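Local coordinates for UL18 protein (Human herpesvirus 5, PDB 3D2U) that binds the host inhibitory receptor LILRB1 as a viral mimic of MHC class I, modulating natural killer cell activity and so protecting against host cytotoxicity, at residues P60-L63 / D64-A68; E83-A87 / L88-S92; I158-G161 / D162-I165; Y212-P216 / G217-I221. The protein carries 4 engineered substitutions. All blocks are in the same frame, centred on the assembly; numbering follows the deposited sequence.

Contact 1 of 4, residues P60-L63 / D64-A68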
ATOM      1  N   PRO A  60       0.810  26.182  28.232  1.00 49.37           N
ATOM      2  CA  PRO A  60       2.253  26.026  28.470  1.00 40.30           C
ATOM      3  C   PRO A  60       2.761  24.703  29.046  1.00 36.82           C
ATOM      4  O   PRO A  60       3.924  24.345  28.836  1.00 45.32           O
ATOM      5  CB  PRO A  60       2.582  27.204  29.396  1.00 47.12           C
ATOM      6  CG  PRO A  60       1.487  28.188  29.132  1.00 44.34           C
ATOM      7  CD  PRO A  60       0.283  27.300  29.032  1.00 44.48           C
ATOM      8  N   THR A  61       1.922  23.987  29.786  1.00 33.09           N
ATOM      9  CA  THR A  61       2.366  22.734  30.381  1.00 48.85           C
ATOM     10  C   THR A  61       1.698  21.515  29.764  1.00 56.50           C
ATOM     11  O   THR A  61       1.643  20.448  30.379  1.00 60.60           O
ATOM     12  CB  THR A  61       2.112  22.736  31.891  1.00 46.13           C
ATOM     13  OG1 THR A  61       0.702  22.777  32.142  1.00 44.03           O
ATOM     14  CG2 THR A  61       2.781  23.943  32.532  1.00 43.23           C
ATOM     15  N   TYR A  62       1.195  21.683  28.545  1.00 45.33           N
ATOM     16  CA  TYR A  62       0.517  20.608  27.831  1.00 51.58           C
ATOM     17  C   TYR A  62       1.473  19.463  27.563  1.00 39.06           C
ATOM     18  O   TYR A  62       1.184  18.312  27.915  1.00 40.52           O
ATOM     19  CB  TYR A  62      -0.031  21.118  26.497  1.00 48.30           C
ATOM     20  CG  TYR A  62      -0.668  20.059  25.622  1.00 40.32           C
ATOM     21  CD1 TYR A  62      -2.025  19.747  25.736  1.00 40.87           C
ATOM     22  CD2 TYR A  62       0.084  19.384  24.656  1.00 31.83           C
ATOM     23  CE1 TYR A  62      -2.616  18.793  24.906  1.00 31.57           C
ATOM     24  CE2 TYR A  62      -0.502  18.429  23.822  1.00 46.34           C
ATOM     25  CZ  TYR A  62      -1.847  18.142  23.951  1.00 43.28           C
ATOM     26  OH  TYR A  62      -2.422  17.216  23.115  1.00 51.46           O
ATOM     27  N   LEU A  63       2.608  19.782  26.942  1.00 26.14           N
ATOM     28  CA  LEU A  63       3.601  18.768  26.600  1.00 47.99           C
ATOM     29  C   LEU A  63       4.230  18.060  27.804  1.00 60.00           C
ATOM     30  O   LEU A  63       4.517  16.864  27.727  1.00 43.67           O
ATOM     31  CB  LEU A  63       4.698  19.363  25.705  1.00 39.08           C
ATOM     32  CG  LEU A  63       4.373  19.728  24.248  1.00 43.86           C
ATOM     33  CD1 LEU A  63       5.652  20.150  23.536  1.00 34.79           C
ATOM     34  CD2 LEU A  63       3.746  18.543  23.519  1.00 51.92           C
ATOM     35  N   ASP A  64       4.456  18.781  28.902  1.00 56.18           N
ATOM     36  CA  ASP A  64       5.030  18.162  30.098  1.00 31.59           C
ATOM     37  C   ASP A  64       4.003  17.194  30.680  1.00 46.54           C
ATOM     38  O   ASP A  64       4.351  16.128  31.182  1.00 43.21           O
ATOM     39  CB  ASP A  64       5.403  19.233  31.139  1.00 43.50           C
ATOM     40  CG  ASP A  64       6.697  19.968  30.792  1.00 57.65           C
ATOM     41  OD1 ASP A  64       6.864  21.132  31.224  1.00 55.82           O
ATOM     42  OD2 ASP A  64       7.558  19.379  30.101  1.00 61.86           O
ATOM     43  N   GLY A  65       2.733  17.577  30.595  1.00 53.53           N
ATOM     44  CA  GLY A  65       1.667  16.734  31.106  1.00 30.69           C
ATOM     45  C   GLY A  65       1.604  15.431  30.329  1.00 46.44           C
ATOM     46  O   GLY A  65       1.739  14.342  30.890  1.00 47.29           O
ATOM     47  N   GLU A  66       1.409  15.546  29.023  1.00 54.11           N
ATOM     48  CA  GLU A  66       1.337  14.381  28.158  1.00 52.69           C
ATOM     49  C   GLU A  66       2.536  13.451  28.346  1.00 43.84           C
ATOM     50  O   GLU A  66       2.391  12.232  28.374  1.00 35.36           O
ATOM     51  CB  GLU A  66       1.249  14.844  26.704  1.00 42.20           C
ATOM     52  CG  GLU A  66      -0.006  15.629  26.399  1.00 48.66           C
ATOM     53  CD  GLU A  66      -1.257  14.831  26.687  1.00 47.46           C
ATOM     54  OE1 GLU A  66      -1.779  14.929  27.814  1.00 42.95           O
ATOM     55  OE2 GLU A  66      -1.717  14.093  25.788  1.00 50.36           O
ATOM     56  N   ARG A  67       3.721  14.033  28.477  1.00 43.05           N
ATOM     57  CA  ARG A  67       4.936  13.244  28.647  1.00 50.08           C
ATOM     58  C   ARG A  67       4.928  12.458  29.960  1.00 49.04           C
ATOM     59  O   ARG A  67       5.461  11.344  30.037  1.00 47.74           O
ATOM     60  CB  ARG A  67       6.165  14.153  28.600  1.00 44.81           C
ATOM     61  CG  ARG A  67       7.468  13.397  28.512  1.00 42.49           C
ATOM     62  CD  ARG A  67       8.648  14.207  29.035  1.00 38.37           C
ATOM     63  NE  ARG A  67       9.841  13.367  29.084  1.00 57.96           N
ATOM     64  CZ  ARG A  67      11.030  13.739  29.553  1.00 54.33           C
ATOM     65  NH1 ARG A  67      11.220  14.962  30.034  1.00 48.05           N
ATOM     66  NH2 ARG A  67      12.040  12.879  29.533  1.00 46.13           N
ATOM     67  N   ALA A  68       4.333  13.045  30.996  1.00 51.16           N
ATOM     68  CA  ALA A  68       4.249  12.382  32.296  1.00 44.79           C
ATOM     69  C   ALA A  68       3.247  11.254  32.152  1.00 46.00           C
ATOM     70  O   ALA A  68       3.415  10.180  32.716  1.00 44.72           O
ATOM     71  CB  ALA A  68       3.789  13.362  33.371  1.00 33.00           C
TER
HETATM   72  O   HOH W   1       5.234  21.536  28.339  1.00 47.03           O
HETATM   73  O   HOH W   2      -1.919  14.492  23.246  1.00 37.39           O

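Contact 2 of 4, residues E83-A87 / L88-S92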
ATOM      1  N   GLU A  83       4.616  -9.803  29.351  1.00 31.72           N
ATOM      2  CA  GLU A  83       3.593 -10.787  29.634  1.00 42.00           C
ATOM      3  C   GLU A  83       2.977 -11.437  28.394  1.00 50.42           C
ATOM      4  O   GLU A  83       2.718 -12.641  28.403  1.00 42.26           O
ATOM      5  CB  GLU A  83       2.557 -10.155  30.561  1.00 37.46           C
ATOM      6  N   LEU A  84       2.774 -10.682  27.317  1.00 36.35           N
ATOM      7  CA  LEU A  84       2.213 -11.287  26.109  1.00 52.34           C
ATOM      8  C   LEU A  84       3.268 -12.113  25.385  1.00 44.76           C
ATOM      9  O   LEU A  84       2.963 -13.149  24.805  1.00 38.89           O
ATOM     10  CB  LEU A  84       1.656 -10.216  25.176  1.00 28.09           C
ATOM     11  CG  LEU A  84       0.439  -9.521  25.786  1.00 49.16           C
ATOM     12  CD1 LEU A  84      -0.021  -8.384  24.898  1.00 37.36           C
ATOM     13  CD2 LEU A  84      -0.673 -10.543  25.985  1.00 40.51           C
ATOM     14  N   GLU A  85       4.516 -11.655  25.419  1.00 29.64           N
ATOM     15  CA  GLU A  85       5.585 -12.397  24.765  1.00 39.73           C
ATOM     16  C   GLU A  85       5.727 -13.765  25.441  1.00 34.32           C
ATOM     17  O   GLU A  85       5.867 -14.781  24.766  1.00 39.33           O
ATOM     18  CB  GLU A  85       6.896 -11.601  24.842  1.00 32.84           C
ATOM     19  CG  GLU A  85       8.173 -12.362  24.458  1.00 51.46           C
ATOM     20  CD  GLU A  85       8.039 -13.223  23.209  1.00 52.76           C
ATOM     21  OE1 GLU A  85       7.321 -12.833  22.266  1.00 60.47           O
ATOM     22  OE2 GLU A  85       8.674 -14.294  23.168  1.00 46.25           O
ATOM     23  N   ILE A  86       5.660 -13.782  26.771  1.00 37.77           N
ATOM     24  CA  ILE A  86       5.778 -15.015  27.537  1.00 37.01           C
ATOM     25  C   ILE A  86       4.597 -15.943  27.280  1.00 35.63           C
ATOM     26  O   ILE A  86       4.771 -17.115  26.987  1.00 39.65           O
ATOM     27  CB  ILE A  86       5.875 -14.720  29.069  1.00 42.80           C
ATOM     28  CG1 ILE A  86       7.241 -14.097  29.396  1.00 28.05           C
ATOM     29  CG2 ILE A  86       5.667 -16.005  29.872  1.00 36.77           C
ATOM     30  CD1 ILE A  86       7.381 -13.638  30.833  1.00 31.56           C
ATOM     31  N   ALA A  87       3.389 -15.410  27.380  1.00 24.26           N
ATOM     32  CA  ALA A  87       2.189 -16.211  27.189  1.00 39.49           C
ATOM     33  C   ALA A  87       1.861 -16.568  25.741  1.00 34.73           C
ATOM     34  O   ALA A  87       1.490 -17.709  25.447  1.00 33.81           O
ATOM     35  CB  ALA A  87       0.997 -15.497  27.814  1.00 34.29           C
ATOM     36  N   LEU A  88       2.002 -15.608  24.831  1.00 35.69           N
ATOM     37  CA  LEU A  88       1.647 -15.855  23.436  1.00 37.30           C
ATOM     38  C   LEU A  88       2.781 -16.133  22.458  1.00 35.49           C
ATOM     39  O   LEU A  88       2.573 -16.831  21.464  1.00 36.63           O
ATOM     40  CB  LEU A  88       0.840 -14.675  22.883  1.00 36.69           C
ATOM     41  CG  LEU A  88      -0.372 -14.103  23.620  1.00 38.45           C
ATOM     42  CD1 LEU A  88      -0.993 -13.004  22.757  1.00 28.67           C
ATOM     43  CD2 LEU A  88      -1.393 -15.180  23.904  1.00 34.03           C
ATOM     44  N   GLY A  89       3.971 -15.599  22.722  1.00 34.46           N
ATOM     45  CA  GLY A  89       5.063 -15.780  21.779  1.00 39.41           C
ATOM     46  C   GLY A  89       4.622 -15.004  20.549  1.00 37.20           C
ATOM     47  O   GLY A  89       3.658 -14.282  20.633  1.00 28.32           O
ATOM     48  N   TYR A  90       5.288 -15.126  19.413  1.00 39.40           N
ATOM     49  CA  TYR A  90       4.833 -14.385  18.242  1.00 39.32           C
ATOM     50  C   TYR A  90       5.182 -15.162  16.994  1.00 33.08           C
ATOM     51  O   TYR A  90       6.002 -16.066  17.039  1.00 35.54           O
ATOM     52  CB  TYR A  90       5.486 -12.994  18.197  1.00 32.25           C
ATOM     53  CG  TYR A  90       6.969 -13.033  17.934  1.00 45.14           C
ATOM     54  CD1 TYR A  90       7.479 -12.838  16.646  1.00 37.26           C
ATOM     55  CD2 TYR A  90       7.868 -13.305  18.967  1.00 36.88           C
ATOM     56  CE1 TYR A  90       8.844 -12.912  16.400  1.00 38.57           C
ATOM     57  CE2 TYR A  90       9.229 -13.384  18.726  1.00 42.43           C
ATOM     58  CZ  TYR A  90       9.711 -13.187  17.443  1.00 34.90           C
ATOM     59  OH  TYR A  90      11.062 -13.264  17.212  1.00 44.08           O
ATOM     60  N   ARG A  91       4.552 -14.803  15.882  1.00 36.34           N
ATOM     61  CA  ARG A  91       4.809 -15.460  14.615  1.00 33.81           C
ATOM     62  C   ARG A  91       5.613 -14.557  13.673  1.00 41.95           C
ATOM     63  O   ARG A  91       6.520 -15.017  12.977  1.00 31.93           O
ATOM     64  CB  ARG A  91       3.480 -15.889  13.975  1.00 38.97           C
ATOM     65  CG  ARG A  91       2.665 -16.876  14.828  1.00 46.38           C
ATOM     66  CD  ARG A  91       3.464 -18.150  15.121  1.00 44.62           C
ATOM     67  NE  ARG A  91       2.827 -19.044  16.092  1.00 38.74           N
ATOM     68  CZ  ARG A  91       1.947 -19.992  15.790  1.00 41.49           C
ATOM     69  NH1 ARG A  91       1.581 -20.182  14.532  1.00 42.75           N
ATOM     70  NH2 ARG A  91       1.444 -20.763  16.748  1.00 41.06           N
ATOM     71  N   SER A  92       5.307 -13.265  13.664  1.00 35.55           N
ATOM     72  CA  SER A  92       6.025 -12.334  12.795  1.00 30.11           C
ATOM     73  C   SER A  92       6.787 -11.277  13.582  1.00 41.93           C
ATOM     74  O   SER A  92       7.938 -10.996  13.292  1.00 35.70           O
ATOM     75  CB  SER A  92       5.048 -11.665  11.842  1.00 43.84           C
ATOM     76  OG  SER A  92       4.329 -12.652  11.139  1.00 52.58           O
TER

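Contact 3 of 4, residues I158-G161 / D162-I165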
ATOM      1  N   ILE A 158     -11.574  -8.574  32.571  1.00 49.05           N
ATOM      2  CA  ILE A 158     -11.538  -7.107  32.530  1.00 48.23           C
ATOM      3  C   ILE A 158     -12.748  -6.567  33.307  1.00 52.00           C
ATOM      4  O   ILE A 158     -13.893  -6.770  32.901  1.00 57.11           O
ATOM      5  CB  ILE A 158     -11.609  -6.565  31.070  1.00 48.25           C
ATOM      6  CG1 ILE A 158     -10.342  -6.944  30.291  1.00 44.49           C
ATOM      7  CG2 ILE A 158     -11.767  -5.045  31.075  1.00 49.53           C
ATOM      8  CD1 ILE A 158     -10.447  -6.718  28.792  1.00 39.31           C
ATOM      9  N   SER A 159     -12.497  -5.897  34.426  1.00 44.12           N
ATOM     10  CA  SER A 159     -13.580  -5.334  35.238  1.00 50.23           C
ATOM     11  C   SER A 159     -14.548  -4.471  34.426  1.00 62.65           C
ATOM     12  O   SER A 159     -14.300  -4.157  33.258  1.00 63.11           O
ATOM     13  CB  SER A 159     -12.993  -4.461  36.346  1.00 50.64           C
ATOM     14  OG  SER A 159     -12.180  -3.453  35.775  1.00 59.34           O
ATOM     15  N   GLU A 160     -15.659  -4.098  35.053  1.00 50.68           N
ATOM     16  CA  GLU A 160     -16.621  -3.213  34.416  1.00 57.11           C
ATOM     17  C   GLU A 160     -16.145  -1.839  34.863  1.00 60.60           C
ATOM     18  O   GLU A 160     -16.502  -0.813  34.276  1.00 54.05           O
ATOM     19  CB  GLU A 160     -18.044  -3.492  34.929  1.00 53.98           C
ATOM     20  CG  GLU A 160     -18.786  -4.613  34.197  1.00 56.85           C
ATOM     21  CD  GLU A 160     -19.490  -4.131  32.934  1.00 76.11           C
ATOM     22  OE1 GLU A 160     -18.833  -3.464  32.099  1.00 70.45           O
ATOM     23  OE2 GLU A 160     -20.701  -4.428  32.771  1.00 72.86           O
ATOM     24  N   GLY A 161     -15.308  -1.861  35.904  1.00 61.87           N
ATOM     25  CA  GLY A 161     -14.749  -0.656  36.494  1.00 39.81           C
ATOM     26  C   GLY A 161     -13.506  -0.093  35.825  1.00 58.12           C
ATOM     27  O   GLY A 161     -13.252   1.106  35.909  1.00 59.05           O
ATOM     28  N   ASP A 162     -12.714  -0.944  35.184  1.00 53.20           N
ATOM     29  CA  ASP A 162     -11.538  -0.464  34.463  1.00 52.34           C
ATOM     30  C   ASP A 162     -12.053  -0.057  33.080  1.00 60.63           C
ATOM     31  O   ASP A 162     -11.482   0.812  32.421  1.00 56.26           O
ATOM     32  CB  ASP A 162     -10.465  -1.563  34.349  1.00 50.62           C
ATOM     33  CG  ASP A 162      -9.369  -1.441  35.414  1.00 69.73           C
ATOM     34  OD1 ASP A 162      -9.468  -0.547  36.277  1.00 72.01           O
ATOM     35  OD2 ASP A 162      -8.404  -2.241  35.382  1.00 65.18           O
ATOM     36  N   THR A 163     -13.161  -0.681  32.677  1.00 44.28           N
ATOM     37  CA  THR A 163     -13.803  -0.421  31.392  1.00 44.51           C
ATOM     38  C   THR A 163     -14.541   0.907  31.343  1.00 53.52           C
ATOM     39  O   THR A 163     -14.431   1.667  30.377  1.00 64.90           O
ATOM     40  CB  THR A 163     -14.816  -1.525  31.053  1.00 51.04           C
ATOM     41  OG1 THR A 163     -14.110  -2.706  30.663  1.00 65.49           O
ATOM     42  CG2 THR A 163     -15.753  -1.082  29.927  1.00 34.24           C
ATOM     43  N   THR A 164     -15.324   1.172  32.378  1.00 58.53           N
ATOM     44  CA  THR A 164     -16.077   2.413  32.441  1.00 48.58           C
ATOM     45  C   THR A 164     -15.137   3.609  32.368  1.00 58.19           C
ATOM     46  O   THR A 164     -15.439   4.584  31.682  1.00 56.00           O
ATOM     47  CB  THR A 164     -16.878   2.497  33.735  1.00 61.54           C
ATOM     48  OG1 THR A 164     -16.020   2.149  34.833  1.00 56.00           O
ATOM     49  CG2 THR A 164     -18.075   1.551  33.680  1.00 55.04           C
ATOM     50  N   ILE A 165     -13.998   3.550  33.058  1.00 40.20           N
ATOM     51  CA  ILE A 165     -13.099   4.695  32.994  1.00 58.18           C
ATOM     52  C   ILE A 165     -12.619   4.897  31.555  1.00 64.65           C
ATOM     53  O   ILE A 165     -12.431   6.039  31.123  1.00 53.55           O
ATOM     54  CB  ILE A 165     -11.884   4.592  33.985  1.00 46.62           C
ATOM     55  CG1 ILE A 165     -10.568   4.410  33.226  1.00 41.24           C
ATOM     56  CG2 ILE A 165     -12.109   3.486  34.996  1.00 48.10           C
ATOM     57  CD1 ILE A 165      -9.943   5.709  32.758  1.00 58.73           C
TER

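Contact 4 of 4, residues Y212-P216 / G217-I221. Engineered in segment 217-221: Gln220 (natural residue Asn).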
ATOM      1  N   TYR A 212      -2.718  18.900  -5.100  1.00 32.77           N
ATOM      2  CA  TYR A 212      -1.659  19.081  -4.109  1.00 37.87           C
ATOM      3  C   TYR A 212      -2.048  19.930  -2.896  1.00 33.96           C
ATOM      4  O   TYR A 212      -2.737  20.943  -3.029  1.00 31.35           O
ATOM      5  CB  TYR A 212      -0.433  19.751  -4.750  1.00 35.60           C
ATOM      6  CG  TYR A 212       0.070  19.155  -6.051  1.00 42.49           C
ATOM      7  CD1 TYR A 212      -0.588  19.401  -7.268  1.00 36.38           C
ATOM      8  CD2 TYR A 212       1.248  18.402  -6.079  1.00 21.16           C
ATOM      9  CE1 TYR A 212      -0.080  18.915  -8.477  1.00 42.48           C
ATOM     10  CE2 TYR A 212       1.772  17.917  -7.289  1.00 30.03           C
ATOM     11  CZ  TYR A 212       1.101  18.178  -8.480  1.00 37.16           C
ATOM     12  OH  TYR A 212       1.606  17.710  -9.675  1.00 28.85           O
ATOM     13  N   GLY A 213      -1.579  19.512  -1.722  1.00 26.16           N
ATOM     14  CA  GLY A 213      -1.813  20.244  -0.489  1.00 29.71           C
ATOM     15  C   GLY A 213      -3.225  20.565  -0.036  1.00 35.30           C
ATOM     16  O   GLY A 213      -3.500  21.687   0.385  1.00 36.89           O
ATOM     17  N   PHE A 214      -4.126  19.596  -0.079  1.00 22.96           N
ATOM     18  CA  PHE A 214      -5.474  19.872   0.367  1.00 23.29           C
ATOM     19  C   PHE A 214      -5.731  19.255   1.718  1.00 30.88           C
ATOM     20  O   PHE A 214      -5.100  18.273   2.089  1.00 26.40           O
ATOM     21  CB  PHE A 214      -6.523  19.385  -0.657  1.00 33.92           C
ATOM     22  CG  PHE A 214      -6.410  17.922  -1.036  1.00 33.61           C
ATOM     23  CD1 PHE A 214      -7.282  16.978  -0.498  1.00 30.95           C
ATOM     24  CD2 PHE A 214      -5.476  17.503  -1.987  1.00 35.51           C
ATOM     25  CE1 PHE A 214      -7.232  15.632  -0.916  1.00 45.79           C
ATOM     26  CE2 PHE A 214      -5.416  16.173  -2.409  1.00 28.77           C
ATOM     27  CZ  PHE A 214      -6.298  15.233  -1.873  1.00 19.98           C
ATOM     28  N   PHE A 215      -6.666  19.872   2.436  1.00 39.94           N
ATOM     29  CA  PHE A 215      -7.115  19.461   3.752  1.00 41.03           C
ATOM     30  C   PHE A 215      -8.516  20.066   3.920  1.00 35.25           C
ATOM     31  O   PHE A 215      -8.720  21.240   3.649  1.00 28.29           O
ATOM     32  CB  PHE A 215      -6.189  20.041   4.833  1.00 19.82           C
ATOM     33  CG  PHE A 215      -6.689  19.818   6.217  1.00 33.27           C
ATOM     34  CD1 PHE A 215      -6.670  18.538   6.772  1.00 37.70           C
ATOM     35  CD2 PHE A 215      -7.226  20.867   6.954  1.00 38.62           C
ATOM     36  CE1 PHE A 215      -7.183  18.306   8.043  1.00 37.29           C
ATOM     37  CE2 PHE A 215      -7.744  20.641   8.234  1.00 43.22           C
ATOM     38  CZ  PHE A 215      -7.722  19.359   8.776  1.00 34.93           C
ATOM     39  N   PRO A 216      -9.522  19.262   4.330  1.00 35.05           N
ATOM     40  CA  PRO A 216      -9.490  17.848   4.713  1.00 42.01           C
ATOM     41  C   PRO A 216      -9.122  16.945   3.542  1.00 36.61           C
ATOM     42  O   PRO A 216      -9.021  17.390   2.400  1.00 34.01           O
ATOM     43  CB  PRO A 216     -10.928  17.589   5.182  1.00 34.88           C
ATOM     44  CG  PRO A 216     -11.388  18.928   5.627  1.00 31.75           C
ATOM     45  CD  PRO A 216     -10.859  19.820   4.546  1.00 33.20           C
ATOM     46  N   GLY A 217      -8.939  15.665   3.842  1.00 29.80           N
ATOM     47  CA  GLY A 217      -8.554  14.704   2.826  1.00 27.86           C
ATOM     48  C   GLY A 217      -9.573  14.240   1.791  1.00 26.07           C
ATOM     49  O   GLY A 217      -9.165  13.730   0.751  1.00 55.96           O
ATOM     50  N   GLU A 218     -10.873  14.391   2.025  1.00 36.28           N
ATOM     51  CA  GLU A 218     -11.804  13.927   1.005  1.00 37.72           C
ATOM     52  C   GLU A 218     -11.814  14.859  -0.193  1.00 40.68           C
ATOM     53  O   GLU A 218     -11.820  16.082  -0.051  1.00 37.74           O
ATOM     54  CB  GLU A 218     -13.223  13.730   1.554  1.00 49.68           C
ATOM     55  CG  GLU A 218     -14.247  13.284   0.470  1.00 54.44           C
ATOM     56  CD  GLU A 218     -13.824  12.050  -0.363  1.00 65.43           C
ATOM     57  OE1 GLU A 218     -12.616  11.877  -0.674  1.00 59.97           O
ATOM     58  OE2 GLU A 218     -14.722  11.259  -0.738  1.00 74.14           O
ATOM     59  N   ILE A 219     -11.824  14.256  -1.379  1.00 31.55           N
ATOM     60  CA  ILE A 219     -11.774  15.015  -2.610  1.00 30.03           C
ATOM     61  C   ILE A 219     -12.307  14.157  -3.751  1.00 37.12           C
ATOM     62  O   ILE A 219     -12.332  12.941  -3.654  1.00 37.97           O
ATOM     63  CB  ILE A 219     -10.298  15.418  -2.875  1.00 26.84           C
ATOM     64  CG1 ILE A 219     -10.189  16.417  -4.021  1.00 40.36           C
ATOM     65  CG2 ILE A 219      -9.465  14.155  -3.156  1.00 32.55           C
ATOM     66  CD1 ILE A 219      -8.806  17.087  -4.086  1.00 26.07           C
ATOM     67  N   GLN A 220     -12.755  14.798  -4.823  1.00 29.28           N
ATOM     68  CA  GLN A 220     -13.259  14.086  -5.989  1.00 34.69           C
ATOM     69  C   GLN A 220     -12.537  14.696  -7.187  1.00 46.13           C
ATOM     70  O   GLN A 220     -12.534  15.911  -7.386  1.00 35.32           O
ATOM     71  CB  GLN A 220     -14.790  14.229  -6.120  1.00 36.09           C
ATOM     72  CG  GLN A 220     -15.387  13.493  -7.327  1.00 53.34           C
ATOM     73  CD  GLN A 220     -16.918  13.474  -7.340  1.00 58.23           C
ATOM     74  OE1 GLN A 220     -17.539  13.207  -8.375  1.00 66.82           O
ATOM     75  NE2 GLN A 220     -17.528  13.749  -6.191  1.00 60.35           N
ATOM     76  N   ILE A 221     -11.888  13.824  -7.951  1.00 32.41           N
ATOM     77  CA  ILE A 221     -11.119  14.193  -9.128  1.00 38.44           C
ATOM     78  C   ILE A 221     -11.733  13.409 -10.281  1.00 36.27           C
ATOM     79  O   ILE A 221     -11.724  12.179 -10.275  1.00 40.16           O
ATOM     80  CB  ILE A 221      -9.634  13.783  -8.964  1.00 33.65           C
ATOM     81  CG1 ILE A 221      -9.014  14.481  -7.748  1.00 35.27           C
ATOM     82  CG2 ILE A 221      -8.863  14.092 -10.241  1.00 30.14           C
ATOM     83  CD1 ILE A 221      -9.473  13.931  -6.413  1.00 58.11           C
TER

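Contact 1 of 4, residues P60-L63 / D64-A68
Backbone bonds set the frame in which Tyr62 and Glu66 meet. Thr61 stands at the N-cap, though its side chain makes no capping bond, and the first turn of helix 62-88 closes as Gly65 N reaches Thr61 O at 3.1 Å. Glu66 N to Tyr62 O follows at 3.0 Å with an almost straight N-H (177°), and Arg67 N to Leu63 O continues the pattern at 3.0 Å. At the start of the turn a water accepts from Asp64 N and donates to Pro60 O, linking the loop residue to the helix.

The side-chain contact is a CH-pi one. A chi1 of 176° swings the Tyr62 ring away from its own amide nitrogen and places it beside the Glu66 side chain one turn on; Glu66 CG sits over one face, 4.0 Å from the centroid and nearer the CE2 rim. The Glu66 chain bends at chi2 and carries the carboxylate out along the ring, the two planes 28° apart.

The polar ends meet through a second water, which donates to Glu66 OE2 at 2.6 Å and lies 2.8 Å from Tyr62 OH. Beyond it, Tyr62 OH bonds Tyr181 OH, Glu66 OE2 bonds the backbone of the bound peptide, and Glu66 OE1 forms a salt bridge with Lys69. A tyrosine and a glutamate one helical turn apart, facing the peptide, are characteristic of the alpha1 wall at the end of an MHC class I groove that receives the peptide N-terminus.

Contact 2 of 4, residues E83-A87 / L88-S92
Glu85 reaches Tyr90 through two torsions: chi1 of 168° points its CG away from the amide nitrogen, and chi2 of 44° bends the chain back toward the end of the helix. Tyr90 answers with chi1 of 68°, its CG lodged between backbone N and carbonyl carbon. Glu85 OE1 thus arrives near the plane of the ring at its edge, 3.4 Å from Tyr90 CD2. Carboxylate and ring cross obliquely, an oxygen against the positive rim of an aromatic group and no conventional hydrogen bond. The same OE1 also lies 3.7 Å from Gly89 CA, placing the acid close to the backbone where the chain leaves the helix.

Leu84 and Leu88, one turn apart, run side by side and point the same way, touching through Leu84 CD2 and Leu88 CD1 at 4.1 Å. Both pack on Trp119 of strand 110-119; Leu88 also meets Tyr150 and Ile151 of helix 148-156, and Leu84 an apolar side chain of the bound peptide.

The backbone bonds wind down here. Leu88 N donates to Leu84 O at 2.6 Å, while Gly89 N bonds Glu85 O at 2.9 Å and reaches Leu84 O only weakly. Gly89 then leaves helical angles with positive phi, and the chain extends through Tyr90. This is a glycine-terminated helix C-end, closing helix 62-88 of the alpha1 domain before the loop to strand 95-104, the first strand of the alpha2 half in the MHC class I platform.

Contact 3 of 4, residues I158-G161 / D162-I165
The backbone turns from an extended Ser159 into the first turn of helix 161-171, where Thr164 N donates to Glu160 O at 3.0 Å. Ser159 caps this start. Its chi1 of 57° swings OG between its own N and carbonyl carbon and up to Asp162 N, from which it accepts at 2.6 Å. That position also brings OG close to Asp162 CB.

Thr163 works on the Ser159 main chain instead. Its OG1, trans to Thr163's own carbonyl carbon (chi1 -74°), donates to Ser159 O at 3.0 Å, with a C=O...donor angle of 164°. The Ile158 and Thr163 side chains cross at about a right angle, with Ile158 CG2 3.3 Å from Thr163 OG1, which is also bonded to Trp134 NE1. Thr164 OG1 lies 3.1 Å from both Glu160 O and Gly161 O, and which of them takes its proton is not settled.

Asp162 packs on an apolar side chain of the bound peptide, and its OD2 lies at long, weak ion-pair range from a basic side chain of that peptide. Ser159 OG takes a backbone N-H and Thr163 OG1 a backbone carbonyl where the helix begins, and the carboxylate of Asp162, close to that helix start, would probably be stabilised in its charged form.

Contact 4 of 4, residues Y212-P216 / G217-I221
Phe214 and Ile219 cross at about a right angle, the isoleucine coming down on the flat of the ring. Ile219 CD1 stands over the ring centre, 3.6 Å from the centroid and only 4° off the normal, a well-centred CH-pi contact. Its other branch, CG2, touches nearer the rim, 3.5 Å from Phe214 CE1. Both chi1 (-170°) and chi2 of Ile219 are extended, which carries the terminal methyl across the face.

The ring edge meets something quite different: Gly217 O lies in the plane of the ring, 3.2 Å from Phe214 CE1, where the aromatic hydrogens carry the partial positive charge. A methyl thus meets the face and a carbonyl the edge, both from one short turn. That turn is shaped by a cis peptide before Pro216, and Glu218 OE1 reaches over to accept from Ile219 N at 2.6 Å.

Gly213 and Phe214 both face Phe249, a G1 beta bulge at the end of strand 204-214. From there the chain passes to strand 220-226 in the opposing sheet of the immunoglobulin C1-set sandwich, and Ile219 packs between Ser211 and Gln251 of the four-stranded sheet and Val267 of the three-stranded one.

Contacts 1 and 2 sit near the two ends of helix 62-88, their centres about 33 Å apart, one starting the helix and the other stopping it. Contact 3 starts another helix, 161-171, in the same MHC platform and is the most superficial of the four. Each of these three has a side chain against the bound peptide; within the contacts themselves the chemistry differs: water-bridged acid and phenol in contact 1, leucine packing and a glycine exit in contact 2, hydroxyl capping in contact 3. Contact 4 belongs to the immunoglobulin domain, its centre about 41 and 40 Å from those of contacts 2 and 3. There a turn between two strands replaces a helix end, and an aromatic-aliphatic pair inside the sandwich carries the contact.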